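Local coordinates for protein-tyrosine-phosphatase (Shewanella sp., PDB 2Z72), which removes phosphate from phosphotyrosine as a cold-active phosphatase of the calcineurin-like metallophosphoesterase family, with two zinc ions bound, at residues Gly48-Thr53 and Val122-Trp127; Ser193-Ile198 and Leu227-Val232; Ile200-Tyr205 and Val279-Val284; Glu290-Leu295 and Ser312-Leu317. One frame throughout, in Å; residues are numbered along the deposited sequence.

Contact 1: residues Gly48-Thr53 and Val122-Trp127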
loop_
_atom_site.group_PDB
_atom_site.type_symbol
_atom_site.label_atom_id
_atom_site.label_comp_id
_atom_site.label_asym_id
_atom_site.label_seq_id
_atom_site.Cartn_x
_atom_site.Cartn_y
_atom_site.Cartn_z
ATOM N N GLY A 48 -14.799 21.562 -3.647
ATOM C CA GLY A 48 -14.726 20.787 -2.445
ATOM C C GLY A 48 -13.419 20.941 -1.716
ATOM O O GLY A 48 -12.802 22.028 -1.638
ATOM N N ASP A 49 -12.978 19.849 -1.144
ATOM C CA ASP A 49 -11.777 19.866 -0.316
ATOM C C ASP A 49 -10.804 18.839 -0.874
ATOM O O ASP A 49 -10.047 18.213 -0.141
ATOM C CB ASP A 49 -12.214 19.523 1.119
ATOM C CG ASP A 49 -11.250 20.272 2.044
ATOM O OD1 ASP A 49 -11.079 19.949 3.234
ATOM O OD2 ASP A 49 -10.608 21.235 1.532
ATOM N N LEU A 50 -10.889 18.703 -2.213
ATOM C CA LEU A 50 -10.027 17.702 -2.836
ATOM C C LEU A 50 -8.560 18.016 -2.574
ATOM O O LEU A 50 -8.158 19.171 -2.421
ATOM C CB LEU A 50 -10.268 17.665 -4.331
ATOM C CG LEU A 50 -11.660 17.219 -4.762
ATOM C CD1 LEU A 50 -11.796 17.334 -6.278
ATOM C CD2 LEU A 50 -11.944 15.807 -4.278
ATOM N N PRO A 51 -7.742 16.955 -2.507
ATOM C CA PRO A 51 -6.348 17.202 -2.069
ATOM C C PRO A 51 -5.493 17.977 -3.058
ATOM O O PRO A 51 -5.575 17.787 -4.264
ATOM C CB PRO A 51 -5.797 15.778 -1.887
ATOM C CG PRO A 51 -6.629 14.943 -2.763
ATOM C CD PRO A 51 -8.016 15.558 -2.711
ATOM N N GLU A 52 -4.591 18.767 -2.518
ATOM C CA GLU A 52 -3.598 19.549 -3.169
ATOM C C GLU A 52 -2.257 18.995 -2.705
ATOM O O GLU A 52 -2.099 18.602 -1.529
ATOM C CB GLU A 52 -3.728 21.034 -2.858
ATOM C CG GLU A 52 -5.139 21.531 -3.172
ATOM C CD GLU A 52 -5.241 23.017 -2.833
ATOM O OE1 GLU A 52 -5.562 23.765 -3.802
ATOM O OE2 GLU A 52 -5.022 23.419 -1.676
ATOM N N THR A 53 -1.368 18.847 -3.631
ATOM C CA THR A 53 -0.084 18.192 -3.450
ATOM C C THR A 53 0.979 18.902 -4.274
ATOM O O THR A 53 0.691 19.379 -5.397
ATOM C CB THR A 53 -0.065 16.737 -3.925
ATOM O OG1 THR A 53 -1.242 16.117 -3.384
ATOM C CG2 THR A 53 1.074 15.889 -3.364
ATOM N N VAL A 122 -10.598 6.799 -2.451
ATOM C CA VAL A 122 -9.330 6.253 -2.983
ATOM C C VAL A 122 -8.334 7.319 -3.268
ATOM O O VAL A 122 -7.146 7.201 -2.912
ATOM C CB VAL A 122 -9.608 5.338 -4.172
ATOM C CG1 VAL A 122 -8.310 4.900 -4.835
ATOM C CG2 VAL A 122 -10.438 4.119 -3.789
ATOM N N ASN A 123 -8.685 8.386 -3.992
ATOM C CA ASN A 123 -7.719 9.400 -4.312
ATOM C C ASN A 123 -7.247 10.168 -3.108
ATOM O O ASN A 123 -6.078 10.619 -3.089
ATOM C CB ASN A 123 -8.225 10.317 -5.420
ATOM C CG ASN A 123 -8.258 9.592 -6.745
ATOM O OD1 ASN A 123 -7.262 9.010 -7.159
ATOM N ND2 ASN A 123 -9.414 9.607 -7.438
ATOM N N GLU A 124 -8.072 10.373 -2.110
ATOM C CA GLU A 124 -7.660 10.976 -0.858
ATOM C C GLU A 124 -6.540 10.132 -0.243
ATOM O O GLU A 124 -5.551 10.678 0.217
ATOM C CB GLU A 124 -8.824 11.123 0.105
ATOM C CG GLU A 124 -9.889 12.140 -0.347
ATOM C CD GLU A 124 -10.780 11.758 -1.478
ATOM O OE1 GLU A 124 -10.874 10.596 -1.909
ATOM O OE2 GLU A 124 -11.436 12.728 -2.004
ATOM N N VAL A 125 -6.718 8.825 -0.184
ATOM C CA VAL A 125 -5.672 7.963 0.342
ATOM C C VAL A 125 -4.433 8.046 -0.484
ATOM O O VAL A 125 -3.300 8.172 0.055
ATOM C CB VAL A 125 -6.141 6.505 0.494
ATOM C CG1 VAL A 125 -4.981 5.680 1.060
ATOM C CG2 VAL A 125 -7.343 6.403 1.413
ATOM N N LEU A 126 -4.554 7.966 -1.813
ATOM C CA LEU A 126 -3.370 7.968 -2.658
ATOM C C LEU A 126 -2.559 9.224 -2.496
ATOM O O LEU A 126 -1.328 9.190 -2.302
ATOM C CB LEU A 126 -3.802 7.754 -4.123
ATOM C CG LEU A 126 -4.291 6.350 -4.499
ATOM C CD1 LEU A 126 -4.966 6.389 -5.846
ATOM C CD2 LEU A 126 -3.156 5.330 -4.555
ATOM N N TRP A 127 -3.216 10.387 -2.576
ATOM C CA TRP A 127 -2.456 11.635 -2.493
ATOM C C TRP A 127 -1.907 11.858 -1.091
ATOM O O TRP A 127 -0.852 12.490 -0.955
ATOM C CB TRP A 127 -3.280 12.834 -2.994
ATOM C CG TRP A 127 -3.469 12.824 -4.469
ATOM C CD1 TRP A 127 -4.595 12.629 -5.186
ATOM C CD2 TRP A 127 -2.403 13.018 -5.427
ATOM N NE1 TRP A 127 -4.318 12.694 -6.516
ATOM C CE2 TRP A 127 -2.989 12.936 -6.706
ATOM C CE3 TRP A 127 -1.020 13.275 -5.347
ATOM C CZ2 TRP A 127 -2.251 13.081 -7.871
ATOM C CZ3 TRP A 127 -0.292 13.415 -6.505
ATOM C CH2 TRP A 127 -0.897 13.322 -7.753
HETATM O O HOH W 1 -1.340 15.307 -0.965
#
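P51 and W127 meet at about a right angle, the pyrrolidine corner CG lying 3.9 Å from CD1 of the indole and also close to W127 CB. The approach to the ring is oblique, and CG lies nearest the CB and CD1 end of the side chain. T53 comes at the other part of the same indole: its OG1 lies 3.5 Å from W127 CE3, with CB and CG2 of the threonine a little farther from that same carbon. The indole reaches toward both residues because its CG stands beside the backbone N and anti to the carbonyl carbon (chi1 -72°). Its NE1 is hydrogen-bonded to the backbone oxygen of P11, which, with the packing of V13 and helix 186-192, limits the turning of the ring.

The contact sets the loop that runs into strand 53-54 along the first turns of helix 122-138, a helix of the calcineurin-like phosphoesterase fold that follows, in the chain, D114, a ligand of both zinc ions.

No direct hydrogen bond spans the two segments, but a water does: it lies 2.6 Å from T53 OG1 and donates to W127 O at 2.9 Å. The threonine hydroxyl therefore faces both the indole and the water joined to the helix backbone. One turn back, the glutamate chain of E124 bends at chi2 (73°) and carries OE2 to 3.9 Å from L50 CD2, a contact of carboxylate with methyl. Beside it N123 turns its amide to Y181 and D9.

Contact 2: residues Ser193-Ile198 and Leu227-Val232; sequences SKNTII and LYRANV
N195 OD1 receives R229 NH1 at 2.8 Å in a nearly straight bond, the N-H...O angle being 165°, and also takes a proton from a water. The nitrogen comes from well above the carbonyl plane of the amide, whereas the amide oxygen lies close to the guanidinium plane; the two flat groups are turned 71° apart. The same NH1 gives a weak second bond to K194 O, 3.1 Å away, so one nitrogen spans two successive residues of the 193-198 segment. The water accepts from R229 NH2 at 3.0 Å and closes a small ring with N195 OD1. A bend at chi3 (-76°) turns the guanidinium toward this segment, and the amide's other end, ND2, is held by the backbone oxygen of M63. An alanine in place of R229 would remove these donors and would probably leave N195 OD1 and K194 O without their mate from the helix.

Within the calcineurin-like phosphoesterase domain this is where the approach to strand 197-200 is covered by the last turns of helix 221-231; N225, one turn earlier, bonds to T196 N and I197 O.

Beside the polar grip lies a CH-pi contact. T196 sets its methyl CG2 over one face of the Y228 ring, 3.8 Å from the centroid and offset toward the rim, and its CB is 3.5 Å from Y228 CD1. I197 CD1 comes in at the edge of that ring. The phenol OH reaches on to the backbone oxygen of L248.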
loop_
_atom_site.group_PDB
_atom_site.type_symbol
_atom_site.label_atom_id
_atom_site.label_comp_id
_atom_site.label_asym_id
_atom_site.label_seq_id
_atom_site.Cartn_x
_atom_site.Cartn_y
_atom_site.Cartn_z
ATOM N N SER A 193 6.958 2.399 -9.417
ATOM C CA SER A 193 8.253 2.407 -8.789
ATOM C C SER A 193 8.331 1.505 -7.546
ATOM O O SER A 193 9.410 1.274 -7.027
ATOM C CB SER A 193 8.754 3.790 -8.457
ATOM O OG SER A 193 8.071 4.307 -7.332
ATOM N N LYS A 194 7.167 1.063 -7.059
ATOM C CA LYS A 194 7.103 0.419 -5.755
ATOM C C LYS A 194 7.492 -1.048 -5.780
ATOM O O LYS A 194 7.436 -1.733 -6.789
ATOM C CB LYS A 194 5.696 0.641 -5.166
ATOM C CG LYS A 194 5.359 2.107 -4.939
ATOM C CD LYS A 194 6.376 2.881 -4.110
ATOM C CE LYS A 194 6.035 4.319 -3.872
ATOM N NZ LYS A 194 7.168 5.000 -3.169
ATOM N N ASN A 195 7.940 -1.481 -4.595
ATOM C CA ASN A 195 8.199 -2.881 -4.303
ATOM C C ASN A 195 6.900 -3.585 -3.958
ATOM O O ASN A 195 5.859 -2.990 -3.663
ATOM C CB ASN A 195 9.203 -3.012 -3.161
ATOM C CG ASN A 195 10.580 -2.534 -3.561
ATOM O OD1 ASN A 195 11.089 -2.984 -4.592
ATOM N ND2 ASN A 195 11.182 -1.629 -2.820
ATOM N N THR A 196 7.019 -4.920 -3.933
ATOM C CA THR A 196 5.943 -5.834 -3.569
ATOM C C THR A 196 6.281 -6.610 -2.310
ATOM O O THR A 196 5.425 -6.895 -1.482
ATOM C CB THR A 196 5.585 -6.711 -4.771
ATOM O OG1 THR A 196 5.295 -5.870 -5.892
ATOM C CG2 THR A 196 4.365 -7.572 -4.548
ATOM N N ILE A 197 7.567 -7.003 -2.136
ATOM C CA ILE A 197 8.026 -7.724 -0.987
ATOM C C ILE A 197 9.255 -7.009 -0.442
ATOM O O ILE A 197 10.182 -6.737 -1.216
ATOM C CB ILE A 197 8.406 -9.189 -1.346
ATOM C CG1 ILE A 197 7.290 -9.928 -2.041
ATOM C CG2 ILE A 197 8.829 -9.956 -0.085
ATOM C CD1 ILE A 197 7.738 -11.023 -2.979
ATOM N N ILE A 198 9.321 -6.756 0.858
ATOM C CA ILE A 198 10.529 -6.150 1.445
ATOM C C ILE A 198 10.890 -6.850 2.744
ATOM O O ILE A 198 10.089 -7.542 3.371
ATOM C CB ILE A 198 10.387 -4.631 1.653
ATOM C CG1 ILE A 198 9.367 -4.274 2.743
ATOM C CG2 ILE A 198 10.103 -3.939 0.349
ATOM C CD1 ILE A 198 9.395 -2.816 3.152
ATOM N N LEU A 227 10.344 -8.135 -11.585
ATOM C CA LEU A 227 9.315 -8.689 -12.494
ATOM C C LEU A 227 7.955 -8.073 -12.251
ATOM O O LEU A 227 7.207 -7.857 -13.240
ATOM C CB LEU A 227 9.267 -10.205 -12.288
ATOM C CG LEU A 227 10.394 -11.002 -12.922
ATOM C CD1 LEU A 227 10.316 -12.456 -12.484
ATOM C CD2 LEU A 227 10.307 -10.921 -14.440
ATOM N N TYR A 228 7.632 -7.784 -10.999
ATOM C CA TYR A 228 6.349 -7.138 -10.718
ATOM C C TYR A 228 6.303 -5.749 -11.377
ATOM O O TYR A 228 5.283 -5.398 -11.986
ATOM C CB TYR A 228 6.160 -7.012 -9.241
ATOM C CG TYR A 228 5.670 -8.244 -8.512
ATOM C CD1 TYR A 228 6.314 -8.816 -7.423
ATOM C CD2 TYR A 228 4.459 -8.837 -8.886
ATOM C CE1 TYR A 228 5.865 -9.897 -6.789
ATOM C CE2 TYR A 228 3.955 -9.926 -8.211
ATOM C CZ TYR A 228 4.656 -10.460 -7.151
ATOM O OH TYR A 228 4.177 -11.539 -6.424
ATOM N N ARG A 229 7.367 -4.968 -11.282
ATOM C CA ARG A 229 7.349 -3.664 -11.898
ATOM C C ARG A 229 7.254 -3.780 -13.415
ATOM O O ARG A 229 6.586 -2.970 -14.068
ATOM C CB ARG A 229 8.604 -2.872 -11.505
ATOM C CG ARG A 229 8.530 -2.257 -10.116
ATOM C CD ARG A 229 9.691 -1.366 -9.796
ATOM N NE ARG A 229 10.924 -2.122 -9.487
ATOM C CZ ARG A 229 11.215 -2.583 -8.291
ATOM N NH1 ARG A 229 10.448 -2.388 -7.271
ATOM N NH2 ARG A 229 12.354 -3.246 -8.102
ATOM N N ALA A 230 7.958 -4.730 -14.008
ATOM C CA ALA A 230 8.031 -4.854 -15.451
ATOM C C ALA A 230 6.786 -5.419 -16.077
ATOM O O ALA A 230 6.590 -5.246 -17.292
ATOM C CB ALA A 230 9.254 -5.713 -15.850
ATOM N N ASN A 231 5.953 -6.072 -15.300
ATOM C CA ASN A 231 4.844 -6.833 -15.882
ATOM C C ASN A 231 3.523 -6.472 -15.327
ATOM O O ASN A 231 2.530 -7.108 -15.724
ATOM C CB ASN A 231 5.080 -8.360 -15.723
ATOM C CG ASN A 231 6.305 -8.755 -16.529
ATOM O OD1 ASN A 231 7.454 -8.916 -15.985
ATOM N ND2 ASN A 231 6.096 -8.872 -17.823
ATOM N N VAL A 232 3.391 -5.461 -14.464
ATOM C CA VAL A 232 2.044 -5.097 -14.005
ATOM C C VAL A 232 1.156 -4.636 -15.161
ATOM O O VAL A 232 -0.062 -4.783 -15.052
ATOM C CB VAL A 232 2.179 -4.105 -12.832
ATOM C CG1 VAL A 232 2.717 -2.747 -13.287
ATOM C CG2 VAL A 232 0.886 -3.901 -12.082
HETATM O O HOH W 2 13.747 -4.316 -5.643
#

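Contact 3: residues Ile200-Tyr205 and Val279-Val284; sequences INDVLY and VNHIVV
D202 holds its CG in the crowded position between backbone N and carbonyl carbon (chi1 63°), and N280 places its own CG beside the backbone N; together these torsions bring carboxylate and amide against each other. N280 ND2 donates to D202 OD1 at 2.9 Å, almost straight at 173°. The oxygen uses its anti lone pair and lies in the plane of the amide, yet the carboxylate and amide planes stand 85° apart. The backbone doubles the link, N280 N giving 2.8 Å to D202 O. A water that donates to D202 OD1 also lies close to H281 NE2, while ND1 of that imidazole is bonded to N298 O. A leucine in place of D202 would probably leave N280 ND2 without its acceptor and the amide freer to turn.

D202 sits in the type II' turn between strands 197-200 and 203-206, and beyond it strands 203-206 and 281-284 run parallel as central neighbours of one sheet of the phosphoesterase domain. L204 is gripped on both sides of its peptide, its N bonding to H281 O and its O accepting from V283 N at 2.8 Å.

On the face carrying V203, Y205 and V283, the valines meet CG1 to CG2 at 3.7 Å, and V283 CB approaches the tyrosine ring obliquely, 3.6 Å from CD2. L204 and I282 occupy the opposite face, with helix 267-277 over them.

Carboxylate and backbone oxygen of D202 both hold the turn to the lead-in of strand 281-284, and the negative charge nearby would probably favour a protonated H281.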
loop_
_atom_site.group_PDB
_atom_site.type_symbol
_atom_site.label_atom_id
_atom_site.label_comp_id
_atom_site.label_asym_id
_atom_site.label_seq_id
_atom_site.Cartn_x
_atom_site.Cartn_y
_atom_site.Cartn_z
ATOM N N ILE A 200 12.830 -5.761 6.381
ATOM C CA ILE A 200 13.402 -4.753 7.242
ATOM C C ILE A 200 13.825 -5.466 8.528
ATOM O O ILE A 200 13.023 -6.088 9.210
ATOM C CB ILE A 200 12.433 -3.598 7.577
ATOM C CG1 ILE A 200 11.899 -2.930 6.331
ATOM C CG2 ILE A 200 13.099 -2.614 8.529
ATOM C CD1 ILE A 200 10.881 -1.825 6.605
ATOM N N ASN A 201 15.108 -5.393 8.841
ATOM C CA ASN A 201 15.644 -6.076 10.045
ATOM C C ASN A 201 15.312 -7.561 9.881
ATOM O O ASN A 201 15.632 -8.136 8.834
ATOM C CB ASN A 201 15.128 -5.451 11.345
ATOM C CG ASN A 201 15.347 -3.947 11.399
ATOM O OD1 ASN A 201 16.311 -3.414 10.843
ATOM N ND2 ASN A 201 14.453 -3.300 12.172
ATOM N N ASP A 202 14.724 -8.173 10.893
ATOM C CA ASP A 202 14.404 -9.580 10.927
ATOM C C ASP A 202 12.939 -9.838 10.596
ATOM O O ASP A 202 12.368 -10.825 11.042
ATOM C CB ASP A 202 14.793 -10.118 12.295
ATOM C CG ASP A 202 14.015 -9.490 13.427
ATOM O OD1 ASP A 202 13.872 -10.142 14.503
ATOM O OD2 ASP A 202 13.534 -8.355 13.300
ATOM N N VAL A 203 12.332 -8.979 9.741
ATOM C CA VAL A 203 10.913 -9.094 9.419
ATOM C C VAL A 203 10.723 -8.986 7.910
ATOM O O VAL A 203 11.306 -8.105 7.255
ATOM C CB VAL A 203 10.096 -8.008 10.140
ATOM C CG1 VAL A 203 8.617 -8.176 9.860
ATOM C CG2 VAL A 203 10.381 -8.008 11.630
ATOM N N LEU A 204 9.910 -9.865 7.366
ATOM C CA LEU A 204 9.508 -9.844 5.940
ATOM C C LEU A 204 8.093 -9.302 5.830
ATOM O O LEU A 204 7.243 -9.692 6.631
ATOM C CB LEU A 204 9.594 -11.245 5.357
ATOM C CG LEU A 204 9.729 -11.372 3.820
ATOM C CD1 LEU A 204 11.089 -10.902 3.353
ATOM C CD2 LEU A 204 9.515 -12.827 3.421
ATOM N N TYR A 205 7.840 -8.465 4.831
ATOM C CA TYR A 205 6.553 -7.774 4.650
ATOM C C TYR A 205 6.090 -8.002 3.211
ATOM O O TYR A 205 6.816 -7.749 2.254
ATOM C CB TYR A 205 6.721 -6.283 4.833
ATOM C CG TYR A 205 7.173 -5.833 6.183
ATOM C CD1 TYR A 205 8.514 -5.843 6.524
ATOM C CD2 TYR A 205 6.260 -5.383 7.127
ATOM C CE1 TYR A 205 8.962 -5.431 7.766
ATOM C CE2 TYR A 205 6.698 -4.990 8.375
ATOM C CZ TYR A 205 8.061 -4.989 8.712
ATOM O OH TYR A 205 8.429 -4.605 9.971
ATOM N N VAL A 279 14.414 -14.619 8.714
ATOM C CA VAL A 279 13.589 -13.686 9.468
ATOM C C VAL A 279 12.978 -14.390 10.654
ATOM O O VAL A 279 12.829 -15.595 10.681
ATOM C CB VAL A 279 12.532 -13.010 8.567
ATOM C CG1 VAL A 279 13.237 -12.154 7.526
ATOM C CG2 VAL A 279 11.614 -14.028 7.956
ATOM N N ASN A 280 12.510 -13.575 11.601
ATOM C CA ASN A 280 11.777 -14.067 12.719
ATOM C C ASN A 280 10.278 -13.858 12.647
ATOM O O ASN A 280 9.516 -14.424 13.446
ATOM C CB ASN A 280 12.308 -13.398 13.997
ATOM C CG ASN A 280 13.702 -13.859 14.321
ATOM O OD1 ASN A 280 13.960 -15.062 14.262
ATOM N ND2 ASN A 280 14.570 -12.933 14.634
ATOM N N HIS A 281 9.783 -13.033 11.725
ATOM C CA HIS A 281 8.405 -12.716 11.613
ATOM C C HIS A 281 8.100 -12.384 10.146
ATOM O O HIS A 281 8.963 -11.859 9.454
ATOM C CB HIS A 281 7.934 -11.512 12.429
ATOM C CG HIS A 281 8.378 -11.530 13.842
ATOM N ND1 HIS A 281 7.757 -12.184 14.862
ATOM C CD2 HIS A 281 9.522 -11.014 14.391
ATOM C CE1 HIS A 281 8.448 -12.033 15.969
ATOM N NE2 HIS A 281 9.555 -11.314 15.733
ATOM N N ILE A 282 6.847 -12.622 9.783
ATOM C CA ILE A 282 6.293 -12.203 8.499
ATOM C C ILE A 282 5.019 -11.403 8.765
ATOM O O ILE A 282 4.178 -11.869 9.554
ATOM C CB ILE A 282 6.012 -13.377 7.543
ATOM C CG1 ILE A 282 7.292 -14.193 7.326
ATOM C CG2 ILE A 282 5.475 -12.915 6.191
ATOM C CD1 ILE A 282 7.072 -15.510 6.587
ATOM N N VAL A 283 4.940 -10.226 8.204
ATOM C CA VAL A 283 3.826 -9.301 8.385
ATOM C C VAL A 283 3.052 -9.244 7.071
ATOM O O VAL A 283 3.656 -8.941 6.014
ATOM C CB VAL A 283 4.381 -7.944 8.765
ATOM C CG1 VAL A 283 3.250 -6.865 8.753
ATOM C CG2 VAL A 283 4.977 -7.980 10.137
ATOM N N VAL A 284 1.759 -9.534 7.147
ATOM C CA VAL A 284 0.934 -9.603 5.953
ATOM C C VAL A 284 -0.413 -8.887 6.165
ATOM O O VAL A 284 -0.896 -8.763 7.308
ATOM C CB VAL A 284 0.624 -11.053 5.543
ATOM C CG1 VAL A 284 1.918 -11.789 5.281
ATOM C CG2 VAL A 284 -0.182 -11.801 6.612
HETATM O O HOH W 3 11.528 -10.170 16.715
#

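Contact 4: residues Glu290-Leu295 and Ser312-Leu317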
loop_
_atom_site.group_PDB
_atom_site.type_symbol
_atom_site.label_atom_id
_atom_site.label_comp_id
_atom_site.label_asym_id
_atom_site.label_seq_id
_atom_site.Cartn_x
_atom_site.Cartn_y
_atom_site.Cartn_z
ATOM N N GLU A 290 -10.188 -8.816 12.742
ATOM C CA GLU A 290 -10.903 -7.843 13.568
ATOM C C GLU A 290 -9.970 -6.853 14.234
ATOM O O GLU A 290 -10.422 -5.846 14.771
ATOM C CB GLU A 290 -11.717 -8.584 14.642
ATOM C CG GLU A 290 -12.776 -9.494 14.036
ATOM C CD GLU A 290 -13.625 -10.205 15.079
ATOM O OE1 GLU A 290 -14.353 -11.168 14.744
ATOM O OE2 GLU A 290 -13.635 -9.834 16.268
ATOM N N ARG A 291 -8.656 -7.175 14.236
ATOM C CA ARG A 291 -7.648 -6.401 14.946
ATOM C C ARG A 291 -6.303 -6.818 14.413
ATOM O O ARG A 291 -6.204 -7.847 13.732
ATOM C CB ARG A 291 -7.663 -6.597 16.487
ATOM C CG ARG A 291 -7.558 -8.039 16.930
ATOM C CD ARG A 291 -7.495 -8.179 18.451
ATOM N NE ARG A 291 -7.029 -9.544 18.737
ATOM C CZ ARG A 291 -7.815 -10.610 18.712
ATOM N NH1 ARG A 291 -9.138 -10.497 18.449
ATOM N NH2 ARG A 291 -7.237 -11.765 18.954
ATOM N N VAL A 292 -5.261 -6.048 14.685
ATOM C CA VAL A 292 -3.878 -6.534 14.452
ATOM C C VAL A 292 -3.652 -7.705 15.431
ATOM O O VAL A 292 -3.979 -7.610 16.596
ATOM C CB VAL A 292 -2.888 -5.415 14.653
ATOM C CG1 VAL A 292 -1.461 -5.933 14.920
ATOM C CG2 VAL A 292 -2.877 -4.462 13.473
ATOM N N LEU A 293 -3.166 -8.818 14.909
ATOM C CA LEU A 293 -3.010 -9.974 15.791
ATOM C C LEU A 293 -1.877 -10.822 15.236
ATOM O O LEU A 293 -1.569 -10.854 14.038
ATOM C CB LEU A 293 -4.284 -10.744 15.881
ATOM C CG LEU A 293 -4.918 -11.227 14.577
ATOM C CD1 LEU A 293 -4.333 -12.507 14.021
ATOM C CD2 LEU A 293 -6.394 -11.415 14.912
ATOM N N GLY A 294 -1.374 -11.606 16.172
ATOM C CA GLY A 294 -0.377 -12.602 15.826
ATOM C C GLY A 294 -0.912 -14.011 15.737
ATOM O O GLY A 294 -1.882 -14.355 16.451
ATOM N N LEU A 295 -0.277 -14.777 14.846
ATOM C CA LEU A 295 -0.526 -16.220 14.689
ATOM C C LEU A 295 0.797 -16.959 14.825
ATOM O O LEU A 295 1.899 -16.426 14.602
ATOM C CB LEU A 295 -1.139 -16.482 13.306
ATOM C CG LEU A 295 -2.545 -15.886 13.092
ATOM C CD1 LEU A 295 -2.929 -16.220 11.684
ATOM C CD2 LEU A 295 -3.525 -16.506 14.049
ATOM N N SER A 312 -12.990 1.471 11.787
ATOM C CA SER A 312 -11.818 1.536 12.671
ATOM C C SER A 312 -10.673 0.778 12.009
ATOM O O SER A 312 -10.881 0.051 11.056
ATOM C CB SER A 312 -12.097 0.939 14.025
ATOM O OG SER A 312 -12.379 -0.433 13.905
ATOM N N GLY A 313 -9.479 0.931 12.574
ATOM C CA GLY A 313 -8.339 0.146 12.190
ATOM C C GLY A 313 -7.297 0.236 13.270
ATOM O O GLY A 313 -7.423 0.964 14.235
ATOM N N GLU A 314 -6.201 -0.464 13.160
ATOM C CA GLU A 314 -5.110 -0.691 13.996
ATOM C C GLU A 314 -3.832 -0.797 13.181
ATOM O O GLU A 314 -3.823 -1.037 11.963
ATOM C CB GLU A 314 -5.270 -1.990 14.836
ATOM C CG GLU A 314 -6.577 -1.941 15.637
ATOM C CD GLU A 314 -6.651 -3.042 16.699
ATOM O OE1 GLU A 314 -7.626 -2.992 17.500
ATOM O OE2 GLU A 314 -5.814 -3.979 16.676
ATOM N N LEU A 315 -2.731 -0.641 13.905
ATOM C CA LEU A 315 -1.392 -0.801 13.310
ATOM C C LEU A 315 -0.543 -1.655 14.204
ATOM O O LEU A 315 -0.853 -1.952 15.371
ATOM C CB LEU A 315 -0.808 0.564 12.988
ATOM C CG LEU A 315 -0.715 1.607 14.109
ATOM C CD1 LEU A 315 0.419 1.342 15.086
ATOM C CD2 LEU A 315 -0.528 2.989 13.467
ATOM N N LEU A 316 0.617 -2.032 13.663
ATOM C CA LEU A 316 1.666 -2.745 14.347
ATOM C C LEU A 316 2.874 -1.833 14.469
ATOM O O LEU A 316 3.285 -1.222 13.478
ATOM C CB LEU A 316 2.041 -4.001 13.541
ATOM C CG LEU A 316 3.277 -4.768 14.012
ATOM C CD1 LEU A 316 3.012 -5.409 15.386
ATOM C CD2 LEU A 316 3.658 -5.814 12.996
ATOM N N LEU A 317 3.432 -1.767 15.654
ATOM C CA LEU A 317 4.647 -1.036 15.930
ATOM C C LEU A 317 5.730 -2.034 16.296
ATOM O O LEU A 317 5.509 -2.882 17.161
ATOM C CB LEU A 317 4.435 -0.043 17.040
ATOM C CG LEU A 317 5.615 0.766 17.554
ATOM C CD1 LEU A 317 6.237 1.630 16.508
ATOM C CD2 LEU A 317 5.106 1.594 18.783
HETATM O O HOH W 4 -10.280 -3.749 16.953
#
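The one hydrogen bond between the segments runs from V292 N to E314 OE2, 2.9 Å long and bent to 147° at the hydrogen. The amide meets the oxygen from above the carboxylate plane, 44° out of it, and R291 CB lies close to that oxygen as well. E314 extends beyond CG, which lets its carboxylate reach the neighbouring backbone.

Among charges, the stronger partner of E314 is R325 on strand 322-326, which forms a salt bridge with OE1. R291 directs its guanidinium elsewhere, with L293 CD2 over the centre of one face.

The apolar part belongs to V292. Its CG2 packs 3.7 Å from E314 CB and equally near the carbonyl carbon of L315, while CG1 faces L316 CB at 4.2 Å. I301 of strand 300-302 touches both V292 and L316. Here the lead-in to strand 293-295, one of the two outermost strands of its sheet, is set against the start of strand 315-319 in the other sheet.

With OE2 taken by a backbone amide and OE1 by an arginine, the buried carboxylate has partners at both oxygens; this would favour its charged form and hold its rotation.

From the N terminus, contact 1 closes the first loop, bringing the segment before strand 53-54 against helix 122-138; it is complete before the others begin. Contact 2 then opens at strand 197-200, and contact 3 opens on the next strand before helix 221-231 has returned to close contact 2, so their loops cross. The two meet directly, strands 197-200 and 203-206 being sheet neighbours with I198 O close to Y205 N. Contact 3 closes at strand 281-284, and contact 4 follows as a short loop of its own, joining the two sheets. V283 of contact 3 packs on L316 of contact 4, whereas contact 1 touches none of the others.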